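Local coordinates for protein Ves (Pseudomonas fluorescens, PDB 5FCC), which is of unknown molecular function but, as a HutD-family protein of the cupin superfamily, may be linked to histidine utilisation, at residues Thr31-Arg36 with Gly46-Ile51; Ser61-Tyr66 with Asn117-Pro122; Val69-Gln74 with Leu91-Phe96; Val145-Val150 with Glu159-His164. All coordinates share one frame; numbering follows the deposited sequence.

In the fold
Contacts 1 to 3 all reach one antiparallel six-stranded sheet, in which strands 29-36, 47-54, 113-120, 67-74 and 96-99 are successive neighbours. Contact 1 is its buried hairpin, about 7 Å from the chain centre (centre to centre), and combines strand pairing with a salt-bridge network. Contacts 2 and 3 are only partly buried: the first sets a turn and a sodium ligand against the end of strand 113-120, the second joins strand 67-74 to a proline-rich loop with a bridging water. Contact 4, also buried, joins 144-149, central in the five-stranded sheet, to edge strand 159-161 of a four-stranded sheet and the loop after it; its F148 touches I34, I51 and I73.

Contact 1: Thr31-Arg36 with Gly46-Ile51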
# COMPACT_ATOMS: atom_id res chain seq x y z
N THR A 31 7.69 4.13 5.12
CA THR A 31 6.40 3.82 5.69
C THR A 31 6.11 2.36 5.41
O THR A 31 6.23 1.91 4.27
CB THR A 31 5.30 4.71 5.12
OG1 THR A 31 5.59 6.07 5.45
CG2 THR A 31 3.93 4.34 5.71
N GLU A 32 5.81 1.62 6.47
CA GLU A 32 5.30 0.27 6.34
C GLU A 32 3.78 0.32 6.39
O GLU A 32 3.20 0.76 7.39
CB GLU A 32 5.83 -0.65 7.42
CG GLU A 32 7.32 -0.69 7.48
CD GLU A 32 7.82 -1.33 8.75
OE1 GLU A 32 7.54 -2.53 9.01
OE2 GLU A 32 8.46 -0.58 9.53
N GLU A 33 3.16 -0.14 5.31
CA GLU A 33 1.71 -0.26 5.25
C GLU A 33 1.28 -1.39 6.15
O GLU A 33 1.88 -2.46 6.14
CB GLU A 33 1.26 -0.53 3.81
CG GLU A 33 -0.21 -0.86 3.70
CD GLU A 33 -1.06 0.40 3.69
OE1 GLU A 33 -0.48 1.53 3.67
OE2 GLU A 33 -2.29 0.25 3.67
N ILE A 34 0.26 -1.13 6.97
CA ILE A 34 -0.34 -2.20 7.75
C ILE A 34 -1.63 -2.58 7.07
O ILE A 34 -1.83 -3.74 6.67
CB ILE A 34 -0.59 -1.78 9.21
CG1 ILE A 34 0.72 -1.42 9.92
CG2 ILE A 34 -1.36 -2.86 9.92
CD1 ILE A 34 0.52 -1.04 11.44
N THR A 35 -2.55 -1.63 6.98
CA THR A 35 -3.85 -1.91 6.38
C THR A 35 -4.56 -0.57 6.21
O THR A 35 -4.25 0.40 6.90
CB THR A 35 -4.66 -2.90 7.23
OG1 THR A 35 -5.93 -3.17 6.63
CG2 THR A 35 -4.93 -2.32 8.62
N ARG A 36 -5.50 -0.52 5.27
CA ARG A 36 -6.23 0.72 5.04
C ARG A 36 -7.63 0.33 4.63
O ARG A 36 -7.88 -0.84 4.33
CB ARG A 36 -5.54 1.59 3.99
CG ARG A 36 -5.51 0.96 2.59
CD ARG A 36 -4.91 1.88 1.59
NE ARG A 36 -3.50 2.07 1.87
CZ ARG A 36 -2.69 2.77 1.10
NH1 ARG A 36 -3.15 3.35 0.00
NH2 ARG A 36 -1.42 2.88 1.44
N GLY A 46 -10.25 6.11 3.36
CA GLY A 46 -10.87 6.87 4.43
C GLY A 46 -10.09 6.77 5.72
O GLY A 46 -10.17 7.65 6.57
N TRP A 47 -9.33 5.68 5.89
CA TRP A 47 -8.42 5.57 7.01
C TRP A 47 -7.27 4.66 6.61
O TRP A 47 -7.39 3.86 5.67
CB TRP A 47 -9.12 5.04 8.26
CG TRP A 47 -9.81 3.72 8.10
CD1 TRP A 47 -11.16 3.51 7.89
CD2 TRP A 47 -9.20 2.43 8.17
NE1 TRP A 47 -11.42 2.15 7.86
CE2 TRP A 47 -10.24 1.47 8.01
CE3 TRP A 47 -7.91 1.99 8.38
CZ2 TRP A 47 -9.98 0.10 8.01
CZ3 TRP A 47 -7.65 0.64 8.39
CH2 TRP A 47 -8.68 -0.29 8.22
N ARG A 48 -6.19 4.75 7.38
CA ARG A 48 -5.00 3.96 7.13
C ARG A 48 -4.23 3.75 8.44
O ARG A 48 -4.14 4.66 9.26
CB ARG A 48 -4.13 4.66 6.08
CG ARG A 48 -2.89 3.90 5.72
CD ARG A 48 -1.96 4.79 4.94
NE ARG A 48 -0.82 4.01 4.49
CZ ARG A 48 0.29 4.54 4.02
NH1 ARG A 48 0.39 5.87 3.95
NH2 ARG A 48 1.29 3.75 3.62
N LEU A 49 -3.72 2.54 8.63
CA LEU A 49 -2.74 2.25 9.67
C LEU A 49 -1.41 2.00 9.00
O LEU A 49 -1.34 1.31 7.97
CB LEU A 49 -3.12 1.02 10.47
CG LEU A 49 -3.93 1.21 11.72
CD1 LEU A 49 -5.04 2.12 11.46
CD2 LEU A 49 -4.44 -0.12 12.11
N SER A 50 -0.35 2.54 9.59
CA SER A 50 0.98 2.32 9.05
C SER A 50 1.99 2.57 10.16
O SER A 50 1.68 3.21 11.17
CB SER A 50 1.25 3.24 7.86
OG SER A 50 1.32 4.59 8.29
N ILE A 51 3.19 2.03 9.97
CA ILE A 51 4.34 2.35 10.80
C ILE A 51 5.26 3.23 9.97
O ILE A 51 5.66 2.85 8.87
CB ILE A 51 5.07 1.11 11.28
CG1 ILE A 51 4.13 0.24 12.09
CG2 ILE A 51 6.31 1.52 12.09
CD1 ILE A 51 4.71 -1.15 12.28
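Three N-H groups grip carboxylate oxygen OE1 of E33, two from R48 across the hairpin and one from R36 on its own strand. R48 approaches side-on, with NE 2.6 Å and NH2 2.8 Å from E33 OE1, and the carboxylate and guanidinium planes are only 23° apart. R36 comes in differently: its NH2 reaches E33 OE1 from above the carboxylate plane along an almost straight bond (175° at the hydrogen), while its NE holds E33 OE2. With both oxygens tied, rotation of the carboxylate is restrained. R48 reaches across with its chain extended from CG to NE, whereas R36 folds back on its own strand through a bend at chi3 (67°). R36 NH2 consequently lies over one face of the R48 guanidinium, 3.3 Å from R48 NE; the shared carboxylate probably offsets this proximity of like charges. S50 CB lies over the opposite face, near its rim.

The backbone pairing is antiparallel, with E32 N 2.7 Å from I51 O. Between E33 and T35 the register slips by one residue, a classic beta bulge: I34 N donates to L49 O at 3.1 Å and T35 N makes a weak bond to the same oxygen. The I34 side chain leans over the partner strand, its CD1 3.9 Å from I51 CG1. One face of the W47 ring rests on the carbonyl carbon C of R36, toward the rim of the ring.

Strands 21-23 and 113-120 flank this hairpin in the sheet. Side chains of strand 144-149 pack on I34, T35, W47 and L49, and W14 of the second subunit lies against E33 and R36.

Contact 2: Ser61-Tyr66 with Asn117-Pro122; sequences SSFAGY and NLIYSP. With NA (sodium ion), chain G.
A type II beta turn from F63 to Y66 packs on I119-P122 and supplies one ligand of a sodium site. The ion is held 2.4 Å from Y66 OH, by four waters and by the backbone oxygen of E43. I119 wedges between the two aromatic side chains of the turn. With CG1 anti to the backbone N (chi1 -174°) and the chain extended beyond it, CD1 comes over one face of the F63 ring, 4.0 Å from the centroid and 29° off the normal: a CH-pi contact. Behind it, I119 CG1 lies 3.6 Å from Y66 CB. The Y66 ring then runs obliquely past S121, with CE2 3.7 Å from S121 CB.

Backbone groups meet through C-H and water. Y66 CA lies 3.3 Å from Y120 O in a CA-H...O contact, and G65 O is 3.3 Å from P122 CD. Two waters link G65 O to S121 OG; the shorter leg to the hydroxyl, from water 2, measures 2.6 Å.

Across this interface the evidence is therefore of apolar and water-mediated contact, without direct conventional hydrogen bonds. Because Y66 OH coordinates the sodium ion directly, the cation probably polarises that hydroxyl.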
# COMPACT_ATOMS: atom_id res chain seq x y z
N SER A 61 4.33 15.08 5.44
CA SER A 61 3.33 15.29 4.41
C SER A 61 2.03 15.79 5.04
O SER A 61 1.69 15.46 6.19
CB SER A 61 3.10 13.99 3.64
OG SER A 61 4.34 13.42 3.26
N SER A 62 1.33 16.64 4.31
CA SER A 62 0.04 17.15 4.73
C SER A 62 -1.07 16.33 4.08
O SER A 62 -0.91 15.80 2.98
CB SER A 62 -0.11 18.63 4.37
OG SER A 62 0.77 19.42 5.15
N PHE A 63 -2.19 16.22 4.78
CA PHE A 63 -3.31 15.38 4.35
C PHE A 63 -4.58 16.14 4.70
O PHE A 63 -5.20 15.91 5.75
CB PHE A 63 -3.30 14.00 5.00
CG PHE A 63 -2.07 13.17 4.71
CD1 PHE A 63 -0.91 13.33 5.45
CD2 PHE A 63 -2.11 12.19 3.71
CE1 PHE A 63 0.20 12.55 5.19
CE2 PHE A 63 -0.99 11.41 3.44
CZ PHE A 63 0.17 11.59 4.18
N ALA A 64 -4.98 17.06 3.83
CA ALA A 64 -6.11 17.92 4.15
C ALA A 64 -7.37 17.08 4.32
O ALA A 64 -7.56 16.08 3.63
CB ALA A 64 -6.33 18.98 3.07
N GLY A 65 -8.22 17.51 5.25
CA GLY A 65 -9.42 16.75 5.54
C GLY A 65 -9.18 15.42 6.24
O GLY A 65 -10.12 14.62 6.34
N TYR A 66 -7.97 15.15 6.72
CA TYR A 66 -7.68 13.94 7.48
C TYR A 66 -7.18 14.29 8.88
O TYR A 66 -6.43 15.25 9.05
CB TYR A 66 -6.62 13.06 6.79
CG TYR A 66 -7.23 12.36 5.60
CD1 TYR A 66 -7.39 13.04 4.40
CD2 TYR A 66 -7.70 11.06 5.70
CE1 TYR A 66 -7.99 12.44 3.31
CE2 TYR A 66 -8.29 10.43 4.61
CZ TYR A 66 -8.43 11.14 3.41
OH TYR A 66 -9.03 10.54 2.34
N ASN A 117 1.09 5.03 13.04
CA ASN A 117 0.32 6.11 12.42
C ASN A 117 -1.11 5.65 12.18
O ASN A 117 -1.35 4.69 11.45
CB ASN A 117 0.90 6.54 11.06
CG ASN A 117 2.12 7.43 11.18
OD1 ASN A 117 2.64 7.66 12.27
ND2 ASN A 117 2.62 7.89 10.04
N LEU A 118 -2.05 6.39 12.76
CA LEU A 118 -3.45 6.32 12.36
C LEU A 118 -3.76 7.61 11.62
O LEU A 118 -3.37 8.69 12.06
CB LEU A 118 -4.40 6.19 13.54
CG LEU A 118 -5.86 6.49 13.21
CD1 LEU A 118 -6.45 5.44 12.19
CD2 LEU A 118 -6.68 6.55 14.49
N ILE A 119 -4.47 7.48 10.50
CA ILE A 119 -5.01 8.63 9.80
C ILE A 119 -6.43 8.27 9.42
O ILE A 119 -6.69 7.13 9.03
CB ILE A 119 -4.14 9.02 8.58
CG1 ILE A 119 -4.66 10.32 7.96
CG2 ILE A 119 -4.09 7.88 7.53
CD1 ILE A 119 -3.70 10.98 7.00
N TYR A 120 -7.35 9.23 9.54
CA TYR A 120 -8.69 8.96 9.04
C TYR A 120 -9.34 10.27 8.64
O TYR A 120 -8.94 11.36 9.06
CB TYR A 120 -9.55 8.21 10.07
CG TYR A 120 -9.84 9.10 11.27
CD1 TYR A 120 -8.91 9.24 12.29
CD2 TYR A 120 -11.02 9.83 11.34
CE1 TYR A 120 -9.15 10.09 13.36
CE2 TYR A 120 -11.27 10.68 12.41
CZ TYR A 120 -10.34 10.79 13.42
OH TYR A 120 -10.61 11.63 14.46
N SER A 121 -10.36 10.12 7.81
CA SER A 121 -11.15 11.24 7.33
C SER A 121 -12.28 11.44 8.32
O SER A 121 -13.14 10.56 8.43
CB SER A 121 -11.70 10.93 5.94
OG SER A 121 -12.75 11.83 5.63
N PRO A 122 -12.31 12.55 9.08
CA PRO A 122 -13.44 12.74 10.01
C PRO A 122 -14.78 12.81 9.30
O PRO A 122 -15.80 12.41 9.87
CB PRO A 122 -13.09 14.05 10.73
CG PRO A 122 -11.61 14.16 10.66
CD PRO A 122 -11.25 13.55 9.28
NA NA G . -8.42 11.08 0.05
O HOH W 1 -12.92 14.88 6.75
O HOH W 2 -11.78 13.45 3.90
O HOH W 3 -6.57 12.66 0.42
O HOH W 4 -6.84 11.16 -1.92
O HOH W 5 -6.87 9.31 0.88
O HOH W 6 -9.94 12.85 0.04

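Contact 3: Val69-Gln74 with Leu91-Phe96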
# COMPACT_ATOMS: atom_id res chain seq x y z
N VAL A 69 -3.31 10.56 14.22
CA VAL A 69 -2.92 10.22 15.58
C VAL A 69 -1.68 9.37 15.44
O VAL A 69 -1.74 8.26 14.90
CB VAL A 69 -4.01 9.48 16.34
CG1 VAL A 69 -3.55 9.27 17.77
CG2 VAL A 69 -5.31 10.26 16.29
N ILE A 70 -0.55 9.87 15.91
CA ILE A 70 0.69 9.13 15.80
C ILE A 70 1.24 8.87 17.18
O ILE A 70 0.99 9.61 18.15
CB ILE A 70 1.71 9.89 14.93
CG1 ILE A 70 2.13 11.17 15.64
CG2 ILE A 70 1.05 10.22 13.60
CD1 ILE A 70 3.36 11.84 15.04
N THR A 71 1.99 7.78 17.27
CA THR A 71 2.51 7.30 18.53
C THR A 71 3.90 6.76 18.28
O THR A 71 4.08 5.89 17.42
CB THR A 71 1.64 6.19 19.11
OG1 THR A 71 0.28 6.61 19.21
CG2 THR A 71 2.19 5.80 20.47
N VAL A 72 4.88 7.25 19.05
CA VAL A 72 6.21 6.64 19.00
C VAL A 72 6.11 5.22 19.53
O VAL A 72 5.69 5.01 20.68
CB VAL A 72 7.21 7.46 19.81
CG1 VAL A 72 8.50 6.69 19.91
CG2 VAL A 72 7.44 8.81 19.17
N ILE A 73 6.53 4.24 18.73
CA ILE A 73 6.56 2.85 19.18
C ILE A 73 7.96 2.26 19.24
O ILE A 73 8.11 1.14 19.75
CB ILE A 73 5.67 1.94 18.30
CG1 ILE A 73 6.11 1.97 16.83
CG2 ILE A 73 4.21 2.34 18.45
CD1 ILE A 73 5.24 0.99 15.98
N GLN A 74 8.97 2.95 18.72
CA GLN A 74 10.36 2.55 18.82
C GLN A 74 11.20 3.81 18.81
O GLN A 74 10.87 4.78 18.12
CB GLN A 74 10.79 1.63 17.68
CG GLN A 74 11.66 0.45 18.07
CD GLN A 74 11.85 -0.48 16.88
OE1 GLN A 74 12.75 -0.26 16.08
NE2 GLN A 74 10.98 -1.51 16.73
N LEU A 91 6.80 11.07 23.66
CA LEU A 91 7.46 9.99 24.35
C LEU A 91 6.91 8.67 23.86
O LEU A 91 5.80 8.61 23.33
CB LEU A 91 7.24 10.13 25.84
CG LEU A 91 8.18 11.17 26.45
CD1 LEU A 91 7.69 11.55 27.84
CD2 LEU A 91 9.59 10.61 26.52
N PRO A 92 7.67 7.59 24.03
CA PRO A 92 7.18 6.28 23.59
C PRO A 92 5.77 6.03 24.09
O PRO A 92 5.47 6.24 25.27
CB PRO A 92 8.18 5.31 24.22
CG PRO A 92 9.45 6.15 24.37
CD PRO A 92 9.01 7.53 24.63
N LEU A 93 4.89 5.60 23.17
CA LEU A 93 3.53 5.16 23.45
C LEU A 93 2.63 6.28 23.94
O LEU A 93 1.56 6.02 24.48
CB LEU A 93 3.47 3.99 24.44
CG LEU A 93 4.14 2.70 23.96
CD1 LEU A 93 3.87 1.61 24.94
CD2 LEU A 93 3.64 2.30 22.57
N GLN A 94 3.03 7.54 23.75
CA GLN A 94 2.11 8.63 24.04
C GLN A 94 1.49 9.09 22.75
O GLN A 94 2.14 9.77 21.97
CB GLN A 94 2.85 9.79 24.73
CG GLN A 94 3.62 9.32 25.94
CD GLN A 94 2.78 8.47 26.90
OE1 GLN A 94 1.77 8.96 27.41
NE2 GLN A 94 3.17 7.20 27.13
N PRO A 95 0.22 8.82 22.51
CA PRO A 95 -0.37 9.21 21.23
C PRO A 95 -0.48 10.73 21.14
O PRO A 95 -0.67 11.43 22.14
CB PRO A 95 -1.75 8.53 21.25
CG PRO A 95 -2.03 8.33 22.76
CD PRO A 95 -0.74 8.18 23.43
N PHE A 96 -0.32 11.23 19.92
CA PHE A 96 -0.42 12.65 19.64
C PHE A 96 -1.31 12.85 18.43
O PHE A 96 -1.06 12.26 17.39
CB PHE A 96 0.97 13.25 19.38
CG PHE A 96 0.90 14.68 19.01
CD1 PHE A 96 0.63 15.63 19.97
CD2 PHE A 96 1.06 15.09 17.69
CE1 PHE A 96 0.53 16.96 19.64
CE2 PHE A 96 0.95 16.43 17.36
CZ PHE A 96 0.68 17.36 18.34
O HOH W 7 4.51 9.26 20.97
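T71 sets its two branches against different residues of L91-F96. With chi1 at -54°, CG2 stands beside the carbonyl carbon and presses on L93 CA at 3.3 Å, tighter than usual for two carbons. OG1, on the other branch, lies alongside the P95 ring, 3.5 Å from P95 CB, and is hydrogen-bonded to NE1 of W131. V69 flanks the same proline, pointing the same way, with CG1 4.0 Å from P95 CB. I73 and L93 instead cross at about a right angle, where I73 CG2 meets L93 CD2 at 4.2 Å.

The backbone bonds set the two chains in register. L91 to Q94 form a type II beta turn, whose L93 has a positive phi of 67° and donates from N to V72 O at 2.7 Å. I70 and F96 are an antiparallel hydrogen-bonded pair, F96 N lying 2.7 Å from I70 O. Between these bonded ends, water 7 accepts from V72 N, at 2.8 Å, and donates to L91 O and Q94 O, bridging backbone groups that do not meet directly.

In the six-stranded sheet, strand 67-74 lies between strand 113-120 and the outermost strand 96-99. W131 of strand 125-132 packs against I73, L93 and P95, while L90 of strand 87-90 touches I70, V72 and F96.

Contact 4: Val145-Val150 with Glu159-His164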
# COMPACT_ATOMS: atom_id res chain seq x y z
N VAL A 145 -12.50 -2.96 13.88
CA VAL A 145 -11.73 -2.92 15.10
C VAL A 145 -10.34 -3.42 14.78
O VAL A 145 -10.19 -4.49 14.16
CB VAL A 145 -12.37 -3.74 16.22
CG1 VAL A 145 -11.50 -3.66 17.48
CG2 VAL A 145 -13.76 -3.22 16.51
N LEU A 146 -9.34 -2.64 15.14
CA LEU A 146 -7.96 -3.00 14.90
C LEU A 146 -7.23 -3.03 16.22
O LEU A 146 -7.47 -2.22 17.12
CB LEU A 146 -7.31 -2.04 13.94
CG LEU A 146 -8.08 -1.96 12.63
CD1 LEU A 146 -8.45 -0.54 12.34
CD2 LEU A 146 -7.14 -2.48 11.55
N VAL A 147 -6.35 -4.01 16.36
CA VAL A 147 -5.57 -4.17 17.56
C VAL A 147 -4.14 -4.27 17.07
O VAL A 147 -3.80 -5.21 16.35
CB VAL A 147 -5.96 -5.40 18.35
CG1 VAL A 147 -5.15 -5.48 19.64
CG2 VAL A 147 -7.43 -5.36 18.64
N PHE A 148 -3.32 -3.29 17.43
CA PHE A 148 -1.94 -3.23 16.98
C PHE A 148 -1.05 -3.54 18.17
O PHE A 148 -1.04 -2.80 19.15
CB PHE A 148 -1.64 -1.86 16.38
CG PHE A 148 -0.20 -1.66 16.06
CD1 PHE A 148 0.36 -2.24 14.92
CD2 PHE A 148 0.61 -0.94 16.91
CE1 PHE A 148 1.72 -2.08 14.64
CE2 PHE A 148 1.96 -0.76 16.62
CZ PHE A 148 2.51 -1.35 15.48
N SER A 149 -0.31 -4.66 18.08
CA SER A 149 0.47 -5.14 19.21
C SER A 149 1.84 -4.46 19.30
O SER A 149 2.56 -4.33 18.30
CB SER A 149 0.69 -6.65 19.11
OG SER A 149 1.73 -7.00 19.98
N VAL A 150 2.22 -4.06 20.50
CA VAL A 150 3.60 -3.67 20.72
C VAL A 150 4.26 -4.59 21.73
O VAL A 150 5.18 -4.19 22.42
CB VAL A 150 3.72 -2.20 21.17
CG1 VAL A 150 3.36 -1.27 20.01
CG2 VAL A 150 2.85 -1.98 22.36
N GLU A 159 -6.67 -15.09 18.50
CA GLU A 159 -5.41 -14.93 17.80
C GLU A 159 -4.32 -14.52 18.79
O GLU A 159 -4.59 -14.17 19.94
CB GLU A 159 -5.52 -13.90 16.68
CG GLU A 159 -6.64 -14.19 15.68
CD GLU A 159 -6.37 -15.43 14.82
OE1 GLU A 159 -5.19 -15.84 14.72
OE2 GLU A 159 -7.35 -15.98 14.25
N LYS A 160 -3.08 -14.63 18.34
CA LYS A 160 -1.92 -14.23 19.13
C LYS A 160 -1.11 -13.31 18.24
O LYS A 160 -0.60 -13.74 17.20
CB LYS A 160 -1.07 -15.42 19.60
CG LYS A 160 -1.66 -16.24 20.73
CD LYS A 160 -0.59 -17.12 21.38
CE LYS A 160 -1.11 -17.86 22.62
NZ LYS A 160 -1.92 -19.06 22.25
N LEU A 161 -1.05 -12.04 18.62
CA LEU A 161 -0.33 -11.05 17.84
C LEU A 161 1.05 -10.96 18.43
O LEU A 161 1.20 -10.85 19.65
CB LEU A 161 -1.01 -9.68 17.91
CG LEU A 161 -2.51 -9.76 17.71
CD1 LEU A 161 -3.13 -8.32 17.84
CD2 LEU A 161 -2.78 -10.35 16.36
N GLY A 162 2.05 -11.03 17.56
CA GLY A 162 3.42 -10.75 17.95
C GLY A 162 3.73 -9.28 17.74
O GLY A 162 2.85 -8.46 17.46
N HIS A 163 5.01 -8.96 17.84
CA HIS A 163 5.51 -7.60 17.78
C HIS A 163 5.05 -6.88 16.52
O HIS A 163 5.43 -7.25 15.40
CB HIS A 163 7.04 -7.63 17.89
CG HIS A 163 7.68 -6.28 17.96
ND1 HIS A 163 7.79 -5.57 19.14
CD2 HIS A 163 8.28 -5.53 17.01
CE1 HIS A 163 8.43 -4.43 18.90
NE2 HIS A 163 8.74 -4.39 17.62
N HIS A 164 4.19 -5.88 16.68
CA HIS A 164 3.66 -5.06 15.60
C HIS A 164 2.74 -5.81 14.66
O HIS A 164 2.36 -5.26 13.61
CB HIS A 164 4.77 -4.37 14.79
CG HIS A 164 5.63 -3.46 15.62
ND1 HIS A 164 6.76 -2.86 15.13
CD2 HIS A 164 5.50 -3.02 16.90
CE1 HIS A 164 7.31 -2.11 16.07
NE2 HIS A 164 6.56 -2.20 17.15
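H164 N donates to S149 O at 2.8 Å through a bent bond, 131° at the hydrogen, the donor standing above the carbonyl plane. The imidazole adds a second approach to that oxygen: S149 O sits at the edge of the H164 ring, in its plane, 3.5 Å from CD2. F148 lies beside the same imidazole. Its CG is anti to the backbone N (chi1 173°), and although its CB points away from 159-164, the ring swings back until CZ is 3.7 Å from H164 CD2. The two ring planes are 23° apart but slid past each other, with centroids separated by 5.3 Å, so overlap is slight and the contact is chiefly between rims. V150 CG1 also packs obliquely on H164 CD2.

In this all-beta, cupin-family protein the contact joins two antiparallel sheets: 144-149 is the central strand of a five-stranded one, whereas 159-161 is the outermost strand of a separate four-stranded one, and the loop after it folds back over the end of 144-149. L161 makes the apolar join, crossing V147 at about a right angle with its CD1 3.9 Å from V147 CG1. That methyl also lies 3.5 Å from V147 O, and L161 CB rests 3.7 Å from S149 CB. S149 OG lies 3.1 Å from G162 O and is hydrogen-bonded with the backbone N of A151. The F148 ring also stacks with F116 of strand 113-120, and Y19 OH is hydrogen-bonded to H164 O.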